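Local atomic coordinates of periplasmic protein-probably involved in high-affinity Fe2+ transport (Escherichia coli F11, PDB entry 5I0Y), a protein that probably takes part in high-affinity ferrous iron uptake as a periplasmic copper-binding protein, its copper site being required for iron transport. Residues Tyr67-Asp78 / Gly108-Pro119. The protein carries 1 engineered substitution. Numbering follows the deposited sequence. Where two conformers were deposited one is given.
Sequences YLTISYTLVNND and GNYKVTYHIEPP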
# COMPACT_ATOMS: atom_id res chain seq x y z
N TYR B 67 -0.27 3.98 0.32
CA TYR B 67 -0.90 5.06 -0.49
C TYR B 67 -0.37 6.45 -0.18
O TYR B 67 -1.03 7.45 -0.50
CB TYR B 67 -2.44 5.01 -0.41
CG TYR B 67 -2.96 3.75 -1.03
CD1 TYR B 67 -3.19 3.66 -2.40
CD2 TYR B 67 -3.21 2.63 -0.24
CE1 TYR B 67 -3.67 2.48 -2.97
CE2 TYR B 67 -3.68 1.46 -0.80
CZ TYR B 67 -3.90 1.39 -2.14
OH TYR B 67 -4.37 0.19 -2.64
N LEU B 68 0.83 6.55 0.39
CA LEU B 68 1.42 7.87 0.60
C LEU B 68 2.01 8.41 -0.70
O LEU B 68 2.34 7.66 -1.62
CB LEU B 68 2.51 7.81 1.67
CG LEU B 68 2.02 7.44 3.06
CD1 LEU B 68 3.18 7.32 4.03
CD2 LEU B 68 0.98 8.41 3.60
N THR B 69 2.17 9.74 -0.78
CA THR B 69 2.87 10.39 -1.88
C THR B 69 4.04 11.12 -1.24
O THR B 69 3.86 11.95 -0.34
CB THR B 69 1.94 11.37 -2.58
OG1 THR B 69 0.81 10.63 -3.06
CG2 THR B 69 2.65 12.04 -3.76
N ILE B 70 5.23 10.80 -1.70
CA ILE B 70 6.44 11.28 -1.05
C ILE B 70 7.45 11.74 -2.07
O ILE B 70 7.80 10.98 -3.00
CB ILE B 70 7.09 10.21 -0.14
CG1 ILE B 70 6.05 9.64 0.81
CG2 ILE B 70 8.27 10.81 0.63
CD1 ILE B 70 6.57 8.49 1.64
N SER B 71 7.91 12.98 -1.90
CA SER B 71 9.04 13.49 -2.66
C SER B 71 10.16 13.84 -1.68
O SER B 71 9.95 13.86 -0.47
CB SER B 71 8.67 14.68 -3.54
OG SER B 71 8.29 15.79 -2.76
N TYR B 72 11.35 14.06 -2.20
CA TYR B 72 12.49 14.37 -1.35
C TYR B 72 13.27 15.57 -1.87
O TYR B 72 13.26 15.86 -3.06
CB TYR B 72 13.42 13.14 -1.20
CG TYR B 72 14.17 12.79 -2.47
CD1 TYR B 72 15.36 13.44 -2.80
CD2 TYR B 72 13.66 11.86 -3.37
CE1 TYR B 72 16.05 13.15 -3.96
CE2 TYR B 72 14.35 11.56 -4.54
CZ TYR B 72 15.53 12.23 -4.83
OH TYR B 72 16.24 11.98 -5.98
N THR B 73 13.98 16.22 -0.95
CA THR B 73 14.95 17.25 -1.30
C THR B 73 16.23 16.88 -0.57
O THR B 73 16.24 16.83 0.65
CB THR B 73 14.49 18.66 -0.87
OG1 THR B 73 13.23 18.94 -1.47
CG2 THR B 73 15.51 19.72 -1.30
N LEU B 74 17.28 16.59 -1.33
CA LEU B 74 18.54 16.12 -0.80
C LEU B 74 19.59 17.20 -1.00
O LEU B 74 19.72 17.74 -2.09
CB LEU B 74 18.95 14.84 -1.55
CG LEU B 74 20.26 14.13 -1.19
CD1 LEU B 74 20.15 13.55 0.23
CD2 LEU B 74 20.59 13.06 -2.23
N VAL B 75 20.33 17.49 0.06
CA VAL B 75 21.33 18.56 0.02
C VAL B 75 22.64 18.03 0.58
O VAL B 75 22.69 17.51 1.68
CB VAL B 75 20.87 19.83 0.79
CG1 VAL B 75 21.94 20.93 0.75
CG2 VAL B 75 19.55 20.36 0.26
N ASN B 76 23.70 18.15 -0.21
CA ASN B 76 25.04 17.93 0.31
C ASN B 76 25.42 19.25 1.01
O ASN B 76 25.60 20.29 0.35
CB ASN B 76 26.01 17.56 -0.82
CG ASN B 76 27.43 17.40 -0.33
OD1 ASN B 76 27.88 18.13 0.55
ND2 ASN B 76 28.15 16.44 -0.91
N ASN B 77 25.46 19.22 2.34
CA ASN B 77 25.71 20.42 3.13
C ASN B 77 27.14 20.95 2.98
O ASN B 77 27.39 22.13 3.24
CB ASN B 77 25.44 20.16 4.61
CG ASN B 77 23.96 20.07 4.93
OD1 ASN B 77 23.58 19.43 5.92
ND2 ASN B 77 23.12 20.71 4.13
N ASP B 78 28.06 20.10 2.57
CA ASP B 78 29.44 20.51 2.40
C ASP B 78 29.63 21.32 1.13
O ASP B 78 30.43 22.26 1.12
CB ASP B 78 30.36 19.30 2.37
CG ASP B 78 30.33 18.51 3.66
OD1 ASP B 78 30.08 19.10 4.73
OD2 ASP B 78 30.57 17.30 3.60
N GLY B 108 30.13 13.01 2.02
CA GLY B 108 29.94 14.23 2.80
C GLY B 108 28.76 14.23 3.76
O GLY B 108 28.10 13.21 3.95
N ASN B 109 28.53 15.39 4.37
CA ASN B 109 27.41 15.62 5.27
C ASN B 109 26.19 16.00 4.46
O ASN B 109 26.24 16.92 3.63
CB ASN B 109 27.77 16.74 6.24
CG ASN B 109 28.97 16.40 7.08
OD1 ASN B 109 28.92 15.50 7.91
ND2 ASN B 109 30.08 17.12 6.86
N TYR B 110 25.09 15.29 4.68
CA TYR B 110 23.85 15.54 3.95
C TYR B 110 22.65 15.89 4.84
O TYR B 110 22.57 15.49 6.00
CB TYR B 110 23.47 14.28 3.18
CG TYR B 110 24.21 14.10 1.89
CD1 TYR B 110 23.64 14.47 0.68
CD2 TYR B 110 25.47 13.51 1.89
CE1 TYR B 110 24.31 14.28 -0.51
CE2 TYR B 110 26.17 13.34 0.70
CZ TYR B 110 25.57 13.72 -0.49
OH TYR B 110 26.24 13.53 -1.68
N LYS B 111 21.73 16.65 4.25
CA LYS B 111 20.39 16.83 4.77
C LYS B 111 19.46 16.18 3.76
O LYS B 111 19.70 16.27 2.55
CB LYS B 111 20.04 18.32 4.87
CG LYS B 111 18.54 18.58 4.98
CD LYS B 111 18.20 20.05 5.17
CE LYS B 111 16.90 20.18 5.95
NZ LYS B 111 16.09 21.38 5.62
N VAL B 112 18.42 15.50 4.23
CA VAL B 112 17.33 15.09 3.34
C VAL B 112 16.00 15.40 4.01
O VAL B 112 15.82 15.17 5.21
CB VAL B 112 17.44 13.62 2.84
CG1 VAL B 112 17.20 12.59 3.94
CG2 VAL B 112 16.52 13.39 1.64
N THR B 113 15.10 15.97 3.21
CA THR B 113 13.75 16.25 3.65
C THR B 113 12.78 15.43 2.80
O THR B 113 12.86 15.43 1.57
CB THR B 113 13.43 17.75 3.59
OG1 THR B 113 14.35 18.43 4.45
CG2 THR B 113 11.99 18.06 4.06
N TYR B 114 11.87 14.73 3.47
CA TYR B 114 10.78 14.04 2.81
C TYR B 114 9.52 14.87 2.92
O TYR B 114 9.18 15.32 4.00
CB TYR B 114 10.56 12.64 3.41
CG TYR B 114 11.69 11.66 3.20
CD1 TYR B 114 12.69 11.86 2.24
CD2 TYR B 114 11.73 10.47 3.95
CE1 TYR B 114 13.71 10.94 2.08
CE2 TYR B 114 12.74 9.54 3.77
CZ TYR B 114 13.73 9.78 2.84
OH TYR B 114 14.74 8.86 2.62
N HIS B 115 8.85 15.07 1.79
CA HIS B 115 7.58 15.82 1.70
C HIS B 115 6.46 14.84 1.55
O HIS B 115 6.39 14.16 0.53
CB HIS B 115 7.61 16.77 0.50
CG HIS B 115 8.90 17.56 0.37
ND1 HIS B 115 9.24 18.53 1.25
CD2 HIS B 115 9.93 17.49 -0.56
CE1 HIS B 115 10.42 19.06 0.90
NE2 HIS B 115 10.86 18.42 -0.21
N ILE B 116 5.63 14.72 2.59
CA ILE B 116 4.66 13.62 2.68
C ILE B 116 3.21 14.10 2.58
O ILE B 116 2.81 15.05 3.26
CB ILE B 116 4.88 12.85 3.99
CG1 ILE B 116 6.33 12.38 4.03
CG2 ILE B 116 3.97 11.62 4.07
CD1 ILE B 116 6.74 11.73 5.31
N GLU B 117 2.44 13.44 1.73
CA GLU B 117 1.01 13.73 1.59
C GLU B 117 0.23 12.47 1.95
O GLU B 117 0.69 11.36 1.68
CB GLU B 117 0.70 14.17 0.16
CG GLU B 117 1.15 15.59 -0.12
CD GLU B 117 1.21 15.90 -1.60
OE1 GLU B 117 1.91 15.18 -2.34
OE2 GLU B 117 0.56 16.88 -2.03
N PRO B 118 -0.95 12.63 2.57
CA PRO B 118 -1.69 11.51 3.12
C PRO B 118 -2.34 10.61 2.06
O PRO B 118 -2.42 10.98 0.89
CB PRO B 118 -2.75 12.18 4.01
CG PRO B 118 -3.00 13.48 3.31
CD PRO B 118 -1.64 13.91 2.84
N PRO B 119 -2.82 9.44 2.49
CA PRO B 119 -3.34 8.43 1.57
C PRO B 119 -4.53 8.88 0.71
O PRO B 119 -4.75 8.31 -0.35
CB PRO B 119 -3.72 7.28 2.50
CG PRO B 119 -2.75 7.42 3.63
CD PRO B 119 -2.69 8.90 3.86
O HOH W 1 -1.07 10.02 -1.26
O HOH W 2 16.55 19.08 2.42
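His-115 reaches diagonally across to strand 69-76 and gives its NE2 hydrogen to Thr-73 OG1, 2.7 Å away in the imidazole plane. The same ring edge carries CD2, which lies 3.2 Å from Ser-71 OG. Thr-73 OG1 stands beside its backbone N (chi1 -57°), a rotation that brings the hydroxyl round to the imidazole. At the far end, Asp-78 holds Asn-109 with both carboxylate oxygens: OD1 takes ND2 through its syn lone pair at 2.9 Å, nearly straight, while OD2 receives the backbone N from above the carboxylate plane. Carboxylate and amide are almost perpendicular, 86° apart. On the buried side, Asn-76 lies over one face of the Tyr-110 ring, its CA 4.0 Å from the centroid in a CH-pi contact, and Leu-74 CD1 comes within 3.6 Å of Tyr-110 CD1. Farther along that side, Tyr-72 CB meets the edge of the Tyr-114 ring at CD1.

Strands 69-76 and 108-117 are antiparallel neighbours inside the beta sandwich, with Thr-69/Glu-117, Ser-71/His-115, Thr-73/Thr-113 and Val-75/Lys-111 as the hydrogen-bonded pairs. Ile-70, Tyr-72, Leu-74, Val-112, Tyr-114 and Ile-116 turn to the interior. Past Glu-117, where strand 108-117 ends, water 1 bridges the two segments, donating to Tyr-67 O and Pro-118 O and accepting from Thr-69 OG1, each at 2.7 Å; Leu-68 CD2 packs alongside Pro-119 CD.

The flanking strands supply a second shell: Asp-142 bonds His-115 ND1, Glu-84 bonds Thr-73 OG1, and Phe-87 meets the Tyr-114 ring edge-to-face. The two carboxylates, one directly on ND1 and one reached through Thr-73 OG1, would probably favour the protonated imidazolium. Tyr-114 OH bonds Gln-46 O on strand 43-51, and the Tyr-114 side chain lies about 11 Å from a bound copper ion.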